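PDB 4PYS: beta-N-acetylhexosaminidase from Bacteroides fragilis, which probably hydrolyses beta-glycosidic bonds to release terminal non-reducing N-acetylhexosamines from glycans and glycoconjugates. Local coordinates for residues A[408-413]-A[468-473]; A[12-17]-A[457-462]. All coordinates share one frame; numbering follows the deposited sequence.

Contact 1 of 2, residues A[408-413]-A[468-473]; sequences DLEDVY and ENFDEF
Y413 and F470 bring the first turns of helices 409-415 and 470-486 together, their CA atoms 6.9 Å apart. The junction is an aromatic cluster of Y413, F470 and F473 between a helix of the family 20 catalytic domain and the long helix near the C-terminus. Y413 reaches across with CG opposite its backbone N (chi1 -163°), which lays the ring over F473 in an offset stack; the centroids lie 4.4 Å apart and the planes are only 14° from parallel. F470 turns its edge toward the face of Y413 in an offset edge-to-face pair, with planes at 66°. The methylene CG of E410 sits over the centre of the F470 ring, 3.7 Å from its centroid, in a CH-pi contact. L409 adds apolar contacts: its CG packs against CE1 of F470, while its CD1 approaches the edge of F473. Both helices begin with side-chain caps. D408 and D411 form a capping box, and N469 OD1 accepts from E472 N at 2.9 Å, almost in line with the amide C=O. The OE2 of E468 finds its salt-bridge partner in K476, within helix 470-486. At the far end of the tyrosine, Y413 OH donates to the backbone O of E468 at 2.7 Å, approaching from above the carbonyl plane.

Contact 2 of 2, residues A[12-17]-A[457-462]; sequences MPTPGK and LAEQMW
T14 and E459 join the loop leading into strand 17-21 to helix 453-462, a buried interface between the N-terminal family 20 domain 2 and the TIM-barrel catalytic domain. Two hydrogen bonds make a bidentate grip on the carboxylate: T14 N donates to E459 OE1 at 2.9 Å, and T14 OG1 donates to E459 OE2 at 2.6 Å. The backbone N-H comes in on the syn side but tilted 26° from the carboxylate plane, whereas the hydroxyl uses the syn lone pair of OE2. With both oxygens engaged, rotation of the carboxylate should be restrained. A bend at chi2 (80°) swings the E459 carboxylate from the helix to the loop, and K476 also bonds T14 OG1, probably adding positive charge beside the glutamate.

Apolar packing is carried by P13, which follows a cis peptide bond and directs its ring at the helix. Its CB touches the backbone O of A458, and its CG presses on CB of W462 at 3.6 Å. The W462 indole is secured from the domain 2 side by D126, which accepts from its NE1. The carbonyl O of T14, buried without a polar partner, lies near the plane of the indole at its edge, 3.7 Å from W462 CD1.

In the fold
Contacts 1 and 2 lie with their centres about 13 Å apart on the same side of the chain's centre, and their segments alternate in sequence: 12-17, 408-413, 457-462, 468-473. Helices 453-462 and 470-486 follow one another and tie the two sites together. Q460 NE2 of helix 453-462 probably bonds V412 O, while F473 touches both A456 and M12. Between the sites, E459 OE2 and E468 OE1 come within 2.5 Å, a closeness consistent with a shared proton, and K476 reaches both E468 and T14. The N-terminal domain, the barrel's last helix and helix 470-486 thus meet in one interface, far from the zinc site.

Contact 1 of 2, residues A[408-413]-A[468-473]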
# COMPACT_ATOMS: atom_id res chain seq x y z
N ASP A 408 11.26 -17.03 -2.41
CA ASP A 408 10.37 -17.32 -3.52
C ASP A 408 8.91 -17.50 -3.09
O ASP A 408 8.54 -17.20 -1.96
CB ASP A 408 10.90 -18.52 -4.35
CG ASP A 408 10.75 -19.86 -3.64
OD1 ASP A 408 10.18 -19.92 -2.54
OD2 ASP A 408 11.21 -20.87 -4.22
N LEU A 409 8.09 -18.00 -4.01
CA LEU A 409 6.66 -18.08 -3.76
C LEU A 409 6.32 -19.07 -2.64
O LEU A 409 5.37 -18.84 -1.87
CB LEU A 409 5.91 -18.45 -5.05
CG LEU A 409 4.38 -18.31 -5.02
CD1 LEU A 409 3.96 -16.84 -4.90
CD2 LEU A 409 3.78 -18.93 -6.28
N GLU A 410 7.09 -20.15 -2.54
CA GLU A 410 6.92 -21.09 -1.43
C GLU A 410 7.24 -20.45 -0.09
O GLU A 410 6.53 -20.69 0.89
CB GLU A 410 7.79 -22.36 -1.62
CG GLU A 410 7.10 -23.47 -2.38
CD GLU A 410 7.87 -24.79 -2.35
OE1 GLU A 410 7.86 -25.49 -3.38
OE2 GLU A 410 8.47 -25.13 -1.31
N ASP A 411 8.30 -19.64 -0.03
CA ASP A 411 8.65 -19.00 1.23
C ASP A 411 7.52 -18.08 1.69
O ASP A 411 7.11 -18.12 2.85
CB ASP A 411 9.96 -18.20 1.11
CG ASP A 411 11.16 -19.08 0.82
OD1 ASP A 411 11.30 -20.15 1.46
OD2 ASP A 411 11.97 -18.69 -0.05
N VAL A 412 7.02 -17.24 0.78
CA VAL A 412 6.00 -16.29 1.21
C VAL A 412 4.71 -17.03 1.58
O VAL A 412 4.10 -16.74 2.61
CB VAL A 412 5.76 -15.14 0.20
CG1 VAL A 412 5.52 -15.66 -1.19
CG2 VAL A 412 4.59 -14.25 0.65
N TYR A 413 4.34 -18.04 0.80
CA TYR A 413 3.09 -18.75 1.09
C TYR A 413 3.14 -19.58 2.36
O TYR A 413 2.17 -19.61 3.14
CB TYR A 413 2.69 -19.62 -0.11
CG TYR A 413 1.23 -20.05 -0.03
CD1 TYR A 413 0.22 -19.17 -0.39
CD2 TYR A 413 0.88 -21.32 0.40
CE1 TYR A 413 -1.12 -19.54 -0.31
CE2 TYR A 413 -0.47 -21.70 0.48
CZ TYR A 413 -1.45 -20.80 0.12
OH TYR A 413 -2.78 -21.16 0.20
N GLU A 468 -5.84 -24.28 2.39
CA GLU A 468 -5.49 -24.16 0.98
C GLU A 468 -3.99 -24.41 0.88
O GLU A 468 -3.19 -23.57 1.30
CB GLU A 468 -5.81 -22.76 0.46
CG GLU A 468 -5.50 -22.61 -1.03
CD GLU A 468 -5.67 -21.19 -1.52
OE1 GLU A 468 -5.87 -20.29 -0.67
OE2 GLU A 468 -5.59 -20.96 -2.74
N ASN A 469 -3.59 -25.55 0.33
CA ASN A 469 -2.16 -25.87 0.32
C ASN A 469 -1.46 -25.18 -0.85
O ASN A 469 -2.11 -24.54 -1.69
CB ASN A 469 -1.90 -27.39 0.37
CG ASN A 469 -2.52 -28.13 -0.80
OD1 ASN A 469 -2.55 -27.63 -1.92
ND2 ASN A 469 -3.03 -29.33 -0.54
N PHE A 470 -0.14 -25.27 -0.88
CA PHE A 470 0.62 -24.52 -1.86
C PHE A 470 0.32 -25.03 -3.25
O PHE A 470 0.30 -24.26 -4.21
CB PHE A 470 2.13 -24.62 -1.61
CG PHE A 470 2.95 -23.91 -2.66
CD1 PHE A 470 3.11 -22.53 -2.60
CD2 PHE A 470 3.48 -24.61 -3.73
CE1 PHE A 470 3.85 -21.86 -3.59
CE2 PHE A 470 4.20 -23.96 -4.72
CZ PHE A 470 4.38 -22.58 -4.64
N ASP A 471 0.14 -26.34 -3.38
CA ASP A 471 -0.08 -26.92 -4.69
C ASP A 471 -1.37 -26.36 -5.28
O ASP A 471 -1.42 -26.01 -6.46
CB ASP A 471 -0.15 -28.44 -4.64
CG ASP A 471 1.15 -29.07 -4.20
OD1 ASP A 471 2.24 -28.54 -4.52
OD2 ASP A 471 1.09 -30.12 -3.53
N GLU A 472 -2.41 -26.25 -4.45
CA GLU A 472 -3.67 -25.67 -4.94
C GLU A 472 -3.53 -24.20 -5.28
O GLU A 472 -4.02 -23.74 -6.32
CB GLU A 472 -4.80 -25.86 -3.93
CG GLU A 472 -6.09 -25.21 -4.39
CD GLU A 472 -7.27 -25.47 -3.47
OE1 GLU A 472 -7.04 -25.87 -2.31
OE2 GLU A 472 -8.43 -25.27 -3.91
N PHE A 473 -2.88 -23.45 -4.39
CA PHE A 473 -2.68 -22.03 -4.61
C PHE A 473 -1.84 -21.76 -5.86
O PHE A 473 -2.19 -20.91 -6.67
CB PHE A 473 -2.00 -21.41 -3.40
CG PHE A 473 -1.53 -20.02 -3.66
CD1 PHE A 473 -2.45 -18.99 -3.71
CD2 PHE A 473 -0.19 -19.76 -3.89
CE1 PHE A 473 -2.02 -17.68 -3.98
CE2 PHE A 473 0.24 -18.47 -4.15
CZ PHE A 473 -0.69 -17.44 -4.20

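Contact 2 of 2, residues A[12-17]-A[457-462]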
# COMPACT_ATOMS: atom_id res chain seq x y z
N MSE A 12 -9.07 -14.46 -7.84
CA MSE A 12 -7.98 -14.24 -6.88
C MSE A 12 -8.01 -12.80 -6.37
O MSE A 12 -8.18 -11.87 -7.16
CB MSE A 12 -6.61 -14.54 -7.49
CG MSE A 12 -6.51 -15.94 -8.03
SE MSE A 12 -4.70 -16.41 -8.54
CE MSE A 12 -3.99 -16.70 -6.75
N PRO A 13 -7.85 -12.61 -5.05
CA PRO A 13 -7.70 -13.63 -4.00
C PRO A 13 -8.98 -14.44 -3.82
O PRO A 13 -10.07 -14.00 -4.22
CB PRO A 13 -7.38 -12.80 -2.74
CG PRO A 13 -7.85 -11.40 -3.05
CD PRO A 13 -7.76 -11.23 -4.54
N THR A 14 -8.85 -15.62 -3.24
CA THR A 14 -9.95 -16.59 -3.16
C THR A 14 -11.10 -16.05 -2.33
O THR A 14 -10.87 -15.62 -1.19
CB THR A 14 -9.47 -17.86 -2.48
OG1 THR A 14 -8.36 -18.39 -3.21
CG2 THR A 14 -10.59 -18.90 -2.42
N PRO A 15 -12.32 -16.06 -2.89
CA PRO A 15 -13.48 -15.60 -2.09
C PRO A 15 -13.77 -16.56 -0.95
O PRO A 15 -13.46 -17.76 -1.04
CB PRO A 15 -14.64 -15.63 -3.10
CG PRO A 15 -13.96 -15.45 -4.47
CD PRO A 15 -12.69 -16.30 -4.30
N GLY A 16 -14.40 -16.04 0.10
CA GLY A 16 -14.72 -16.84 1.26
C GLY A 16 -15.68 -17.96 0.95
O GLY A 16 -15.53 -19.07 1.47
N LYS A 17 -16.68 -17.69 0.12
CA LYS A 17 -17.61 -18.75 -0.26
C LYS A 17 -18.07 -18.60 -1.70
O LYS A 17 -18.51 -17.52 -2.11
CB LYS A 17 -18.82 -18.78 0.68
CG LYS A 17 -19.73 -19.99 0.44
CD LYS A 17 -20.74 -20.15 1.57
CE LYS A 17 -21.49 -21.45 1.43
NZ LYS A 17 -22.70 -21.47 2.30
N LEU A 457 0.70 -12.75 -1.02
CA LEU A 457 0.44 -11.73 0.00
C LEU A 457 -1.02 -11.29 -0.03
O LEU A 457 -1.67 -11.19 1.01
CB LEU A 457 1.38 -10.53 -0.17
CG LEU A 457 2.85 -10.90 0.09
CD1 LEU A 457 3.80 -9.76 -0.29
CD2 LEU A 457 3.04 -11.30 1.56
N ALA A 458 -1.56 -11.05 -1.23
CA ALA A 458 -2.98 -10.68 -1.35
C ALA A 458 -3.90 -11.77 -0.83
O ALA A 458 -4.93 -11.48 -0.23
CB ALA A 458 -3.33 -10.35 -2.80
N GLU A 459 -3.53 -13.02 -1.07
CA GLU A 459 -4.33 -14.15 -0.58
C GLU A 459 -4.32 -14.17 0.95
O GLU A 459 -5.36 -14.36 1.60
CB GLU A 459 -3.74 -15.45 -1.14
CG GLU A 459 -4.53 -16.71 -0.79
CD GLU A 459 -5.73 -16.91 -1.68
OE1 GLU A 459 -6.03 -16.02 -2.50
OE2 GLU A 459 -6.40 -17.96 -1.56
N GLN A 460 -3.15 -13.98 1.54
CA GLN A 460 -3.02 -13.97 3.00
C GLN A 460 -3.79 -12.81 3.62
O GLN A 460 -4.36 -12.94 4.70
CB GLN A 460 -1.54 -13.92 3.37
CG GLN A 460 -0.85 -15.28 3.13
CD GLN A 460 0.65 -15.23 3.26
OE1 GLN A 460 1.25 -14.16 3.32
NE2 GLN A 460 1.28 -16.39 3.30
N MSE A 461 -3.81 -11.67 2.92
CA MSE A 461 -4.53 -10.50 3.43
C MSE A 461 -6.04 -10.69 3.36
O MSE A 461 -6.76 -10.30 4.28
CB MSE A 461 -4.18 -9.28 2.59
CG MSE A 461 -2.75 -8.76 2.79
SE MSE A 461 -2.36 -7.46 1.42
CE MSE A 461 -0.44 -7.23 1.78
N TRP A 462 -6.52 -11.23 2.25
CA TRP A 462 -7.97 -11.24 2.02
C TRP A 462 -8.67 -12.55 2.41
O TRP A 462 -9.69 -12.54 3.12
CB TRP A 462 -8.28 -10.92 0.53
CG TRP A 462 -9.76 -10.99 0.27
CD1 TRP A 462 -10.50 -12.12 0.02
CD2 TRP A 462 -10.68 -9.90 0.28
NE1 TRP A 462 -11.83 -11.78 -0.13
CE2 TRP A 462 -11.96 -10.42 0.02
CE3 TRP A 462 -10.53 -8.52 0.46
CZ2 TRP A 462 -13.10 -9.61 -0.06
CZ3 TRP A 462 -11.67 -7.71 0.39
CH2 TRP A 462 -12.94 -8.26 0.13